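Side-chain contacts in 3-oxo-glucose-6-phosphate:glutamate aminotransferase (Bacillus subtilis subsp. subtilis, PDB 4K2M), which catalyses the reversible pyridoxal phosphate-dependent transamination of 3-dehydro-glucose 6-phosphate with glutamate to form kanosamine 6-phosphate, a step in antibiotic biosynthesis: residues 182-187 and 208-213; 120-125 and 270-275; 340-343 and 349-352; 109-114 and 307-312. All coordinates share one frame; numbering follows the deposited sequence.

Overall arrangement
All four contacts lie in the aminotransferase part of the chain, which has the aspartate aminotransferase fold. Contact 4 closes the longest loop; contact 2 is nested inside it and contact 1 inside contact 2, while contact 3 follows in series. Contacts 2 and 4, centres about 17 Å apart, touch where Glu109 of helix 103-116 accepts a probable hydrogen bond from the backbone of Ala123 in strand 120-124, an outermost strand, within this chain, of the mixed sheet. Contact 1 lies about 28 Å from contact 2 between centres. Contacts 1 and 2 thus pack a loop and helices onto the large sheet, whereas contacts 3 and 4 fasten connections that pack on or lead into helix 312-329.

Contact 1 (182-187 and 208-213); sequences DKIEEA and QHIRQI
Asp182 meets His209 through a hydrogen bond, His209 NE2 to Asp182 OD1, 3.2 Å long with an N-H...O angle of 155°. The bond is skewed mainly at the carboxylate. The imidazole comes at OD1 from above the carboxylate plane, 43° out of it, while the oxygen sits near the ring's edge, only slightly tilted from its plane. Although the CB of Asp182 points away from the helix, its carboxylate swings back to reach the ring. On the other partner, CG of His209 stands anti to the backbone N (chi1 -170°), which extends the imidazole from helix 207-217 towards the loop.

Ile184 then turns its CB toward the helix and divides its branches between two residues one helical turn apart. Its CD1 lies 3.9 Å from CG1 of Ile210, the two chains crossing at about a right angle. Its other branch meets Ile213, with CG2 to CG2 at 4.1 Å, and Ile213 CD1 also comes to 4.1 Å from Ile184 CB. Thus a polar bond at the exposed Asp182 borders a buried group of three isoleucines. Glu185 follows, and its OE1 is hydrogen-bonded to Tyr217 OH at the end of helix 207-217, a second tie between the loop and the same helix.

Ile184 rests on Ile147 of strand 145-148 and on Ile195 of strand 192-195. Ile210 also touches Ile195, so loop and helix share strand 192-195, and the loop reaches on to the adjacent parallel strand 145-148.

Contact 2 (120-125 and 270-275); sequences YVIATS and KCIQFS
Cys271 meets Ile122 of strand 120-124 through its CB, which lies 3.8 Å from Ile122 CD1 and 4.0 Å from CG1 of the same isoleucine. Ile122 has an unusual second torsion (chi2 93°), displaced from the staggered positions, and this turns CD1 to where it meets Cys271 CB. One residue on, Ile272 brings its CG1 against Ile122 CG1 at 3.7 Å, the two side chains crossing at about a right angle. At the next turn of the helix, Ser275 faces the strand too, with OG 4.2 Å from Ile122 CG2. That hydroxyl donates back to the carbonyl O of Ile272, at 2.7 Å.

The axes of 120-124 and 270-275 run nearly parallel, 13° apart and 9.1 Å at closest approach. Helix 265-275 thereby covers an outermost strand, within this chain, of the mixed sheet, and Cys271 also touches Ile260 on the adjoining strand 258-262. Tyr276, the residue after Ser275, binds substrate.

The contact is almost wholly apolar: one isoleucine fits against three helix residues by van der Waals contact, and the one hydroxyl beside it has its proton committed to its own helix, so a polar group can border this buried surface without a partner from the strand.

Contact 3 (340-343 and 349-352); sequences ELPE and VWHL
Trp350 places CG anti to its own carbonyl carbon (chi1 -54°) and turns the indole at chi2 109°, which carries the far end of the six-membered ring to Pro342 and Glu343. The ring meets the other segment by its edge. Pro342 CG lies 3.7 Å from Trp350 CZ3, and Pro342 CB is 3.9 Å from the same carbon, so the pyrrolidine borders the indole rim instead of covering a face. Further round that rim, the backbone O of Glu343 approaches Trp350 CH2 at 3.4 Å and Trp350 CZ2 at 3.7 Å, near the ring plane.

Both segments belong to the connection between helix 331-335 and strand 353-356, which doubles back on itself here. Trp350 is buried against Leu320, Ala323 and Ile327 of helix 312-329, and its ring stacks with that of His348.

In chemical terms, the proline carbons give dispersion contact, whereas the carbonyl oxygen faces the slightly positive C-H edge of the indole, an approach that is probably mildly favourable electrostatically. The contact therefore rests on shape and weak polarity, with no conventional hydrogen bond between the segments.

Contact 4 (109-114 and 307-312); sequences EKVLST and ERMKYL
Met309 lays the end of its side chain over one methyl of Val111: SD lies 3.5 Å and CE 3.6 Å from Val111 CG1. The two side chains run past each other in opposite directions, so the thioether lies alongside that branch. The first two torsions of Met309 are extended (chi1 -158°, chi2 170°), carrying the sulfur across to helix 103-116. The last torsion is nearly eclipsed at 9°, which folds CE back beside the same methyl instead of sending it onward. Val111 CB points toward the methionine segment, with CG1 anti to the backbone N. Leu112 adds a looser touch from the next position, its CD2 4.4 Å from Met309 SD; its CB does not face the other segment, but the end of the side chain bends nearer.

Met309 opens a 3-10 segment, 309-311, that comes between helix 299-308 and helix 312-329. In this aspartate aminotransferase fold the contact joins that turn to helix 103-116, which leads into strand 120-124, an outermost strand, within this chain, of the large mixed sheet. Ile38 touches both Val111 and Met309, while Phe108 from helix 103-116 also lies against the methionine.

The turn is tied by bonds of its own. Lys310 NZ forms a salt bridge of 2.9 Å with Glu307 OE1, reaching the carboxylate on its syn side but tilted out of the carboxylate plane. Backbone N of Lys310 bonds to O of Glu307, and N of Leu312 to O of Met309, both at 3.1 Å. Facing away from Val111, Arg308 pairs with Glu82 and packs on Phe99 of the second subunit.

Contact 1 (182-187 and 208-213)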
loop_
_atom_site.group_PDB
_atom_site.type_symbol
_atom_site.label_atom_id
_atom_site.label_comp_id
_atom_site.label_asym_id
_atom_site.label_seq_id
_atom_site.Cartn_x
_atom_site.Cartn_y
_atom_site.Cartn_z
ATOM N N ASP A 182 -9.784 22.492 -25.682
ATOM C CA ASP A 182 -10.841 22.937 -26.586
ATOM C C ASP A 182 -12.013 21.955 -26.711
ATOM O O ASP A 182 -12.978 22.244 -27.410
ATOM C CB ASP A 182 -10.260 23.230 -27.966
ATOM C CG ASP A 182 -9.406 24.479 -27.981
ATOM O OD1 ASP A 182 -9.743 25.435 -27.251
ATOM O OD2 ASP A 182 -8.401 24.499 -28.722
ATOM N N LYS A 183 -11.938 20.807 -26.034
ATOM C CA LYS A 183 -13.016 19.808 -26.085
ATOM C C LYS A 183 -13.709 19.646 -24.740
ATOM O O LYS A 183 -14.677 18.894 -24.601
ATOM C CB LYS A 183 -12.457 18.434 -26.491
ATOM C CG LYS A 183 -11.886 18.355 -27.889
ATOM C CD LYS A 183 -12.990 18.359 -28.942
ATOM C CE LYS A 183 -12.428 17.925 -30.288
ATOM N NZ LYS A 183 -13.445 18.042 -31.370
ATOM N N ILE A 184 -13.207 20.344 -23.734
ATOM C CA ILE A 184 -13.696 20.124 -22.382
ATOM C C ILE A 184 -15.064 20.765 -22.186
ATOM O O ILE A 184 -15.978 20.146 -21.641
ATOM C CB ILE A 184 -12.689 20.670 -21.347
ATOM C CG1 ILE A 184 -11.417 19.821 -21.381
ATOM C CG2 ILE A 184 -13.299 20.678 -19.945
ATOM C CD1 ILE A 184 -10.293 20.373 -20.483
ATOM N N GLU A 185 -15.208 22.003 -22.643
ATOM C CA GLU A 185 -16.426 22.755 -22.371
ATOM C C GLU A 185 -17.664 22.059 -22.942
ATOM O O GLU A 185 -18.709 21.999 -22.295
ATOM C CB GLU A 185 -16.300 24.188 -22.908
ATOM C CG GLU A 185 -17.559 25.005 -22.703
ATOM C CD GLU A 185 -17.358 26.467 -23.053
ATOM O OE1 GLU A 185 -18.130 27.306 -22.550
ATOM O OE2 GLU A 185 -16.425 26.768 -23.826
ATOM N N GLU A 186 -17.521 21.495 -24.137
ATOM C CA GLU A 186 -18.593 20.713 -24.774
ATOM C C GLU A 186 -19.154 19.588 -23.865
ATOM O O GLU A 186 -20.345 19.278 -23.913
ATOM C CB GLU A 186 -18.055 20.138 -26.105
ATOM C CG GLU A 186 -18.839 18.976 -26.693
ATOM C CD GLU A 186 -18.301 18.515 -28.049
ATOM O OE1 GLU A 186 -17.062 18.432 -28.214
ATOM O OE2 GLU A 186 -19.124 18.230 -28.952
ATOM N N ALA A 187 -18.306 18.991 -23.025
ATOM C CA ALA A 187 -18.717 17.853 -22.201
ATOM C C ALA A 187 -19.331 18.239 -20.856
ATOM O O ALA A 187 -19.798 17.382 -20.107
ATOM C CB ALA A 187 -17.534 16.908 -21.980
ATOM N N GLN A 208 -3.198 26.180 -17.878
ATOM C CA GLN A 208 -3.788 27.527 -17.804
ATOM C C GLN A 208 -5.158 27.583 -18.486
ATOM O O GLN A 208 -6.118 28.159 -17.953
ATOM C CB GLN A 208 -2.840 28.589 -18.387
ATOM C CG GLN A 208 -3.397 30.010 -18.260
ATOM C CD GLN A 208 -2.404 31.073 -18.695
ATOM O OE1 GLN A 208 -1.480 30.802 -19.464
ATOM N NE2 GLN A 208 -2.589 32.290 -18.198
ATOM N N HIS A 209 -5.263 26.950 -19.648
ATOM C CA HIS A 209 -6.509 26.938 -20.401
ATOM C C HIS A 209 -7.540 26.091 -19.650
ATOM O O HIS A 209 -8.692 26.479 -19.505
ATOM C CB HIS A 209 -6.232 26.417 -21.815
ATOM C CG HIS A 209 -7.376 26.569 -22.763
ATOM N ND1 HIS A 209 -8.623 27.013 -22.372
ATOM C CD2 HIS A 209 -7.460 26.334 -24.095
ATOM C CE1 HIS A 209 -9.424 27.042 -23.423
ATOM N NE2 HIS A 209 -8.746 26.633 -24.479
ATOM N N ILE A 210 -7.115 24.938 -19.141
ATOM C CA ILE A 210 -7.983 24.113 -18.312
ATOM C C ILE A 210 -8.514 24.891 -17.101
ATOM O O ILE A 210 -9.700 24.824 -16.791
ATOM C CB ILE A 210 -7.263 22.796 -17.892
ATOM C CG1 ILE A 210 -7.000 21.934 -19.131
ATOM C CG2 ILE A 210 -8.100 22.029 -16.863
ATOM C CD1 ILE A 210 -6.132 20.685 -18.866
ATOM N N ARG A 211 -7.646 25.647 -16.429
ATOM C CA ARG A 211 -8.067 26.431 -15.262
ATOM C C ARG A 211 -9.064 27.531 -15.655
ATOM O O ARG A 211 -10.004 27.831 -14.913
ATOM C CB ARG A 211 -6.826 27.014 -14.552
ATOM C CG ARG A 211 -7.094 28.085 -13.481
ATOM C CD ARG A 211 -8.177 27.674 -12.508
ATOM N NE ARG A 211 -7.786 26.567 -11.649
ATOM C CZ ARG A 211 -8.581 26.015 -10.737
ATOM N NH1 ARG A 211 -9.821 26.458 -10.572
ATOM N NH2 ARG A 211 -8.141 25.015 -9.994
ATOM N N GLN A 212 -8.873 28.135 -16.819
ATOM C CA GLN A 212 -9.841 29.132 -17.270
ATOM C C GLN A 212 -11.233 28.528 -17.424
ATOM O O GLN A 212 -12.223 29.138 -17.022
ATOM C CB GLN A 212 -9.398 29.768 -18.584
ATOM C CG GLN A 212 -8.241 30.730 -18.416
ATOM C CD GLN A 212 -7.619 31.120 -19.744
ATOM O OE1 GLN A 212 -8.080 30.695 -20.807
ATOM N NE2 GLN A 212 -6.565 31.930 -19.690
ATOM N N ILE A 213 -11.312 27.338 -18.007
ATOM C CA ILE A 213 -12.593 26.643 -18.122
ATOM C C ILE A 213 -13.150 26.271 -16.755
ATOM O O ILE A 213 -14.334 26.482 -16.476
ATOM C CB ILE A 213 -12.486 25.391 -18.999
ATOM C CG1 ILE A 213 -12.071 25.804 -20.412
ATOM C CG2 ILE A 213 -13.824 24.641 -19.035
ATOM C CD1 ILE A 213 -11.658 24.658 -21.299
#

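Contact 2 (120-125 and 270-275)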
loop_
_atom_site.group_PDB
_atom_site.type_symbol
_atom_site.label_atom_id
_atom_site.label_comp_id
_atom_site.label_asym_id
_atom_site.label_seq_id
_atom_site.Cartn_x
_atom_site.Cartn_y
_atom_site.Cartn_z
ATOM N N TYR A 120 1.131 21.829 1.462
ATOM C CA TYR A 120 0.787 20.569 2.117
ATOM C C TYR A 120 0.988 19.393 1.192
ATOM O O TYR A 120 0.535 19.405 0.054
ATOM C CB TYR A 120 -0.676 20.607 2.564
ATOM C CG TYR A 120 -0.978 21.803 3.427
ATOM C CD1 TYR A 120 -0.563 21.835 4.755
ATOM C CD2 TYR A 120 -1.659 22.906 2.914
ATOM C CE1 TYR A 120 -0.818 22.931 5.550
ATOM C CE2 TYR A 120 -1.913 24.009 3.701
ATOM C CZ TYR A 120 -1.491 24.009 5.024
ATOM O OH TYR A 120 -1.746 25.100 5.824
ATOM N N VAL A 121 1.670 18.377 1.696
ATOM C CA VAL A 121 1.874 17.147 0.943
ATOM C C VAL A 121 1.461 16.002 1.845
ATOM O O VAL A 121 1.880 15.927 3.000
ATOM C CB VAL A 121 3.342 16.980 0.509
ATOM C CG1 VAL A 121 3.568 15.597 -0.103
ATOM C CG2 VAL A 121 3.705 18.062 -0.503
ATOM N N ILE A 122 0.601 15.143 1.320
ATOM C CA ILE A 122 0.129 13.980 2.051
ATOM C C ILE A 122 0.626 12.770 1.273
ATOM O O ILE A 122 0.173 12.527 0.146
ATOM C CB ILE A 122 -1.402 13.944 2.110
ATOM C CG1 ILE A 122 -1.959 15.183 2.815
ATOM C CG2 ILE A 122 -1.863 12.690 2.839
ATOM C CD1 ILE A 122 -2.342 16.360 1.877
ATOM N N ALA A 123 1.580 12.039 1.851
ATOM C CA ALA A 123 2.165 10.882 1.179
ATOM C C ALA A 123 1.218 9.688 1.326
ATOM O O ALA A 123 0.730 9.400 2.423
ATOM C CB ALA A 123 3.544 10.560 1.749
ATOM N N THR A 124 0.957 9.000 0.219
ATOM C CA THR A 124 -0.051 7.945 0.191
ATOM C C THR A 124 0.562 6.618 -0.210
ATOM O O THR A 124 1.739 6.541 -0.570
ATOM C CB THR A 124 -1.157 8.276 -0.826
ATOM O OG1 THR A 124 -0.575 8.409 -2.122
ATOM C CG2 THR A 124 -1.868 9.578 -0.481
ATOM N N SER A 125 -0.263 5.569 -0.169
ATOM C CA SER A 125 0.198 4.216 -0.437
ATOM C C SER A 125 0.318 3.911 -1.926
ATOM O O SER A 125 0.844 2.867 -2.288
ATOM C CB SER A 125 -0.743 3.190 0.214
ATOM O OG SER A 125 -2.079 3.438 -0.160
ATOM N N LYS A 270 -8.679 17.248 5.020
ATOM C CA LYS A 270 -9.599 16.227 4.548
ATOM C C LYS A 270 -8.839 15.078 3.885
ATOM O O LYS A 270 -9.220 13.917 4.026
ATOM C CB LYS A 270 -10.647 16.827 3.594
ATOM C CG LYS A 270 -11.675 17.715 4.292
ATOM C CD LYS A 270 -12.633 18.352 3.274
ATOM C CE LYS A 270 -13.760 19.145 3.945
ATOM N NZ LYS A 270 -13.327 20.500 4.390
ATOM N N CYS A 271 -7.769 15.390 3.162
ATOM C CA CYS A 271 -6.942 14.331 2.572
ATOM C C CYS A 271 -6.327 13.439 3.644
ATOM O O CYS A 271 -6.303 12.220 3.497
ATOM C CB CYS A 271 -5.816 14.910 1.714
ATOM S SG CYS A 271 -6.383 15.663 0.178
ATOM N N ILE A 272 -5.810 14.048 4.709
ATOM C CA ILE A 272 -5.232 13.260 5.792
ATOM C C ILE A 272 -6.299 12.375 6.420
ATOM O O ILE A 272 -6.039 11.205 6.718
ATOM C CB ILE A 272 -4.577 14.151 6.860
ATOM C CG1 ILE A 272 -3.393 14.910 6.250
ATOM C CG2 ILE A 272 -4.105 13.313 8.041
ATOM C CD1 ILE A 272 -2.832 16.006 7.150
ATOM N N GLN A 273 -7.498 12.919 6.622
ATOM C CA GLN A 273 -8.578 12.136 7.228
ATOM C C GLN A 273 -8.961 10.948 6.348
ATOM O O GLN A 273 -9.055 9.826 6.829
ATOM C CB GLN A 273 -9.808 13.024 7.528
ATOM C CG GLN A 273 -9.495 14.133 8.518
ATOM C CD GLN A 273 -10.549 15.225 8.530
ATOM O OE1 GLN A 273 -11.442 15.262 7.674
ATOM N NE2 GLN A 273 -10.453 16.120 9.509
ATOM N N PHE A 274 -9.125 11.179 5.052
ATOM C CA PHE A 274 -9.447 10.082 4.138
ATOM C C PHE A 274 -8.311 9.056 4.002
ATOM O O PHE A 274 -8.567 7.873 3.767
ATOM C CB PHE A 274 -9.819 10.618 2.751
ATOM C CG PHE A 274 -11.277 10.923 2.594
ATOM C CD1 PHE A 274 -12.207 9.897 2.550
ATOM C CD2 PHE A 274 -11.716 12.232 2.479
ATOM C CE1 PHE A 274 -13.560 10.166 2.394
ATOM C CE2 PHE A 274 -13.074 12.520 2.327
ATOM C CZ PHE A 274 -13.991 11.487 2.278
ATOM N N SER A 275 -7.070 9.510 4.157
ATOM C CA SER A 275 -5.896 8.643 3.984
ATOM C C SER A 275 -5.705 7.717 5.174
ATOM O O SER A 275 -4.962 6.717 5.113
ATOM C CB SER A 275 -4.641 9.497 3.822
ATOM O OG SER A 275 -4.200 9.972 5.095
#

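Contact 3 (340-343 and 349-352)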
loop_
_atom_site.group_PDB
_atom_site.type_symbol
_atom_site.label_atom_id
_atom_site.label_comp_id
_atom_site.label_asym_id
_atom_site.label_seq_id
_atom_site.Cartn_x
_atom_site.Cartn_y
_atom_site.Cartn_z
ATOM N N GLU A 340 6.080 10.847 -36.790
ATOM C CA GLU A 340 6.023 12.099 -36.041
ATOM C C GLU A 340 6.901 11.949 -34.806
ATOM O O GLU A 340 6.849 10.929 -34.136
ATOM C CB GLU A 340 4.603 12.420 -35.593
ATOM C CG GLU A 340 3.662 12.886 -36.696
ATOM C CD GLU A 340 2.273 13.221 -36.150
ATOM O OE1 GLU A 340 2.192 14.004 -35.174
ATOM O OE2 GLU A 340 1.272 12.689 -36.681
ATOM N N LEU A 341 7.709 12.963 -34.515
ATOM C CA LEU A 341 8.524 12.963 -33.304
ATOM C C LEU A 341 7.910 13.941 -32.317
ATOM O O LEU A 341 7.300 14.934 -32.719
ATOM C CB LEU A 341 9.953 13.426 -33.629
ATOM C CG LEU A 341 10.823 12.430 -34.393
ATOM C CD1 LEU A 341 12.023 13.130 -35.047
ATOM C CD2 LEU A 341 11.305 11.294 -33.466
ATOM N N PRO A 342 8.112 13.699 -31.013
ATOM C CA PRO A 342 7.627 14.724 -30.084
ATOM C C PRO A 342 8.450 16.002 -30.194
ATOM O O PRO A 342 9.572 15.983 -30.703
ATOM C CB PRO A 342 7.816 14.079 -28.707
ATOM C CG PRO A 342 8.967 13.104 -28.903
ATOM C CD PRO A 342 8.857 12.616 -30.342
ATOM N N GLU A 343 7.867 17.110 -29.757
ATOM C CA GLU A 343 8.557 18.391 -29.750
ATOM C C GLU A 343 9.520 18.461 -28.570
ATOM O O GLU A 343 9.202 18.016 -27.464
ATOM C CB GLU A 343 7.515 19.502 -29.645
ATOM C CG GLU A 343 8.070 20.910 -29.601
ATOM C CD GLU A 343 6.959 21.947 -29.529
ATOM O OE1 GLU A 343 5.830 21.633 -29.967
ATOM O OE2 GLU A 343 7.209 23.065 -29.030
ATOM N N VAL A 349 8.902 15.842 -19.031
ATOM C CA VAL A 349 9.962 15.197 -18.259
ATOM C C VAL A 349 10.330 13.813 -18.795
ATOM O O VAL A 349 11.137 13.111 -18.201
ATOM C CB VAL A 349 9.673 15.138 -16.742
ATOM C CG1 VAL A 349 9.634 16.535 -16.150
ATOM C CG2 VAL A 349 8.346 14.383 -16.449
ATOM N N TRP A 350 9.729 13.433 -19.917
ATOM C CA TRP A 350 10.199 12.287 -20.686
ATOM C C TRP A 350 10.146 11.003 -19.887
ATOM O O TRP A 350 11.111 10.242 -19.825
ATOM C CB TRP A 350 11.614 12.553 -21.228
ATOM C CG TRP A 350 11.658 13.841 -22.004
ATOM C CD1 TRP A 350 12.259 15.013 -21.622
ATOM C CD2 TRP A 350 11.040 14.095 -23.271
ATOM N NE1 TRP A 350 12.043 15.988 -22.587
ATOM C CE2 TRP A 350 11.300 15.442 -23.606
ATOM C CE3 TRP A 350 10.287 13.311 -24.159
ATOM C CZ2 TRP A 350 10.846 16.022 -24.795
ATOM C CZ3 TRP A 350 9.826 13.891 -25.339
ATOM C CH2 TRP A 350 10.112 15.234 -25.646
ATOM N N HIS A 351 8.992 10.750 -19.276
ATOM C CA HIS A 351 8.789 9.466 -18.628
ATOM C C HIS A 351 8.717 8.345 -19.676
ATOM O O HIS A 351 9.279 7.260 -19.492
ATOM C CB HIS A 351 7.501 9.474 -17.807
ATOM C CG HIS A 351 7.193 8.145 -17.199
ATOM N ND1 HIS A 351 8.009 7.554 -16.259
ATOM C CD2 HIS A 351 6.181 7.275 -17.422
ATOM C CE1 HIS A 351 7.503 6.381 -15.916
ATOM N NE2 HIS A 351 6.396 6.187 -16.607
ATOM N N LEU A 352 7.993 8.614 -20.762
ATOM C CA LEU A 352 7.920 7.728 -21.920
ATOM C C LEU A 352 8.204 8.570 -23.149
ATOM O O LEU A 352 7.997 9.783 -23.121
ATOM C CB LEU A 352 6.539 7.052 -22.003
ATOM C CG LEU A 352 6.322 5.977 -20.919
ATOM C CD1 LEU A 352 4.839 5.832 -20.494
ATOM C CD2 LEU A 352 6.884 4.622 -21.361
#

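Contact 4 (109-114 and 307-312)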
loop_
_atom_site.group_PDB
_atom_site.type_symbol
_atom_site.label_atom_id
_atom_site.label_comp_id
_atom_site.label_asym_id
_atom_site.label_seq_id
_atom_site.Cartn_x
_atom_site.Cartn_y
_atom_site.Cartn_z
ATOM N N GLU A 109 7.507 14.196 3.327
ATOM C CA GLU A 109 6.455 15.137 2.918
ATOM C C GLU A 109 6.977 16.570 2.900
ATOM O O GLU A 109 6.689 17.330 1.975
ATOM C CB GLU A 109 5.216 14.997 3.792
ATOM C CG GLU A 109 4.512 13.642 3.622
ATOM C CD GLU A 109 3.439 13.418 4.667
ATOM O OE1 GLU A 109 3.584 13.965 5.789
ATOM O OE2 GLU A 109 2.454 12.689 4.376
ATOM N N LYS A 110 7.777 16.928 3.904
ATOM C CA LYS A 110 8.395 18.249 3.943
ATOM C C LYS A 110 9.334 18.519 2.751
ATOM O O LYS A 110 9.315 19.602 2.154
ATOM C CB LYS A 110 9.145 18.447 5.269
ATOM C CG LYS A 110 9.733 19.840 5.412
ATOM C CD LYS A 110 8.680 20.902 5.082
ATOM C CE LYS A 110 9.328 22.222 4.682
ATOM N NZ LYS A 110 10.299 22.690 5.712
ATOM N N VAL A 111 10.148 17.536 2.389
ATOM C CA VAL A 111 11.043 17.689 1.242
ATOM C C VAL A 111 10.252 17.846 -0.066
ATOM O O VAL A 111 10.589 18.662 -0.940
ATOM C CB VAL A 111 12.002 16.484 1.150
ATOM C CG1 VAL A 111 12.507 16.341 -0.247
ATOM C CG2 VAL A 111 13.166 16.654 2.114
ATOM N N LEU A 112 9.186 17.068 -0.201
ATOM C CA LEU A 112 8.306 17.196 -1.357
ATOM C C LEU A 112 7.614 18.548 -1.400
ATOM O O LEU A 112 7.431 19.136 -2.475
ATOM C CB LEU A 112 7.248 16.083 -1.342
ATOM C CG LEU A 112 7.783 14.687 -1.670
ATOM C CD1 LEU A 112 6.668 13.654 -1.462
ATOM C CD2 LEU A 112 8.291 14.628 -3.114
ATOM N N SER A 113 7.197 19.032 -0.232
ATOM C CA SER A 113 6.517 20.322 -0.121
ATOM C C SER A 113 7.412 21.428 -0.664
ATOM O O SER A 113 6.976 22.278 -1.438
ATOM C CB SER A 113 6.157 20.594 1.343
ATOM O OG SER A 113 5.829 21.955 1.552
ATOM N N THR A 114 8.677 21.384 -0.273
ATOM C CA THR A 114 9.653 22.370 -0.728
ATOM C C THR A 114 9.932 22.243 -2.222
ATOM O O THR A 114 9.988 23.240 -2.956
ATOM C CB THR A 114 10.956 22.235 0.052
ATOM O OG1 THR A 114 10.683 22.429 1.446
ATOM C CG2 THR A 114 11.987 23.265 -0.424
ATOM N N GLU A 307 16.374 8.553 0.053
ATOM C CA GLU A 307 17.637 8.179 -0.593
ATOM C C GLU A 307 17.528 8.277 -2.101
ATOM O O GLU A 307 18.379 8.883 -2.756
ATOM C CB GLU A 307 18.061 6.758 -0.219
ATOM C CG GLU A 307 18.465 6.576 1.224
ATOM C CD GLU A 307 19.506 7.582 1.671
ATOM O OE1 GLU A 307 20.484 7.810 0.923
ATOM O OE2 GLU A 307 19.328 8.166 2.761
ATOM N N ARG A 308 16.485 7.681 -2.672
ATOM C CA ARG A 308 16.405 7.614 -4.127
ATOM C C ARG A 308 16.183 8.984 -4.736
ATOM O O ARG A 308 16.546 9.210 -5.886
ATOM C CB ARG A 308 15.326 6.605 -4.584
ATOM C CG ARG A 308 15.643 5.172 -4.120
ATOM C CD ARG A 308 14.836 4.130 -4.887
ATOM N NE ARG A 308 15.331 4.023 -6.256
ATOM C CZ ARG A 308 14.762 3.335 -7.239
ATOM N NH1 ARG A 308 13.630 2.655 -7.040
ATOM N NH2 ARG A 308 15.353 3.317 -8.433
ATOM N N MET A 309 15.608 9.903 -3.963
ATOM C CA MET A 309 15.331 11.243 -4.461
ATOM C C MET A 309 16.608 11.991 -4.781
ATOM O O MET A 309 16.583 12.944 -5.562
ATOM C CB MET A 309 14.517 12.051 -3.441
ATOM C CG MET A 309 13.739 13.213 -4.044
ATOM S SD MET A 309 12.585 13.930 -2.842
ATOM C CE MET A 309 13.153 13.041 -1.403
ATOM N N LYS A 310 17.721 11.568 -4.183
ATOM C CA LYS A 310 19.001 12.237 -4.415
ATOM C C LYS A 310 19.449 12.119 -5.864
ATOM O O LYS A 310 20.327 12.865 -6.311
ATOM C CB LYS A 310 20.072 11.657 -3.495
ATOM C CG LYS A 310 19.750 11.828 -2.020
ATOM C CD LYS A 310 20.731 11.039 -1.169
ATOM C CE LYS A 310 20.491 11.327 0.305
ATOM N NZ LYS A 310 21.422 10.549 1.168
ATOM N N TYR A 311 18.834 11.191 -6.588
ATOM C CA TYR A 311 19.191 10.901 -7.973
ATOM C C TYR A 311 18.248 11.567 -8.981
ATOM O O TYR A 311 18.494 11.507 -10.184
ATOM C CB TYR A 311 19.216 9.372 -8.207
ATOM C CG TYR A 311 20.269 8.646 -7.395
ATOM C CD1 TYR A 311 21.458 8.213 -7.975
ATOM C CD2 TYR A 311 20.073 8.401 -6.041
ATOM C CE1 TYR A 311 22.432 7.551 -7.210
ATOM C CE2 TYR A 311 21.037 7.744 -5.274
ATOM C CZ TYR A 311 22.206 7.328 -5.860
ATOM O OH TYR A 311 23.129 6.682 -5.060
ATOM N N LEU A 312 17.188 12.220 -8.504
ATOM C CA LEU A 312 16.115 12.695 -9.395
ATOM C C LEU A 312 16.511 13.761 -10.427
ATOM O O LEU A 312 16.216 13.620 -11.614
ATOM C CB LEU A 312 14.895 13.165 -8.584
ATOM C CG LEU A 312 13.721 13.744 -9.371
ATOM C CD1 LEU A 312 13.215 12.730 -10.407
ATOM C CD2 LEU A 312 12.592 14.167 -8.408
#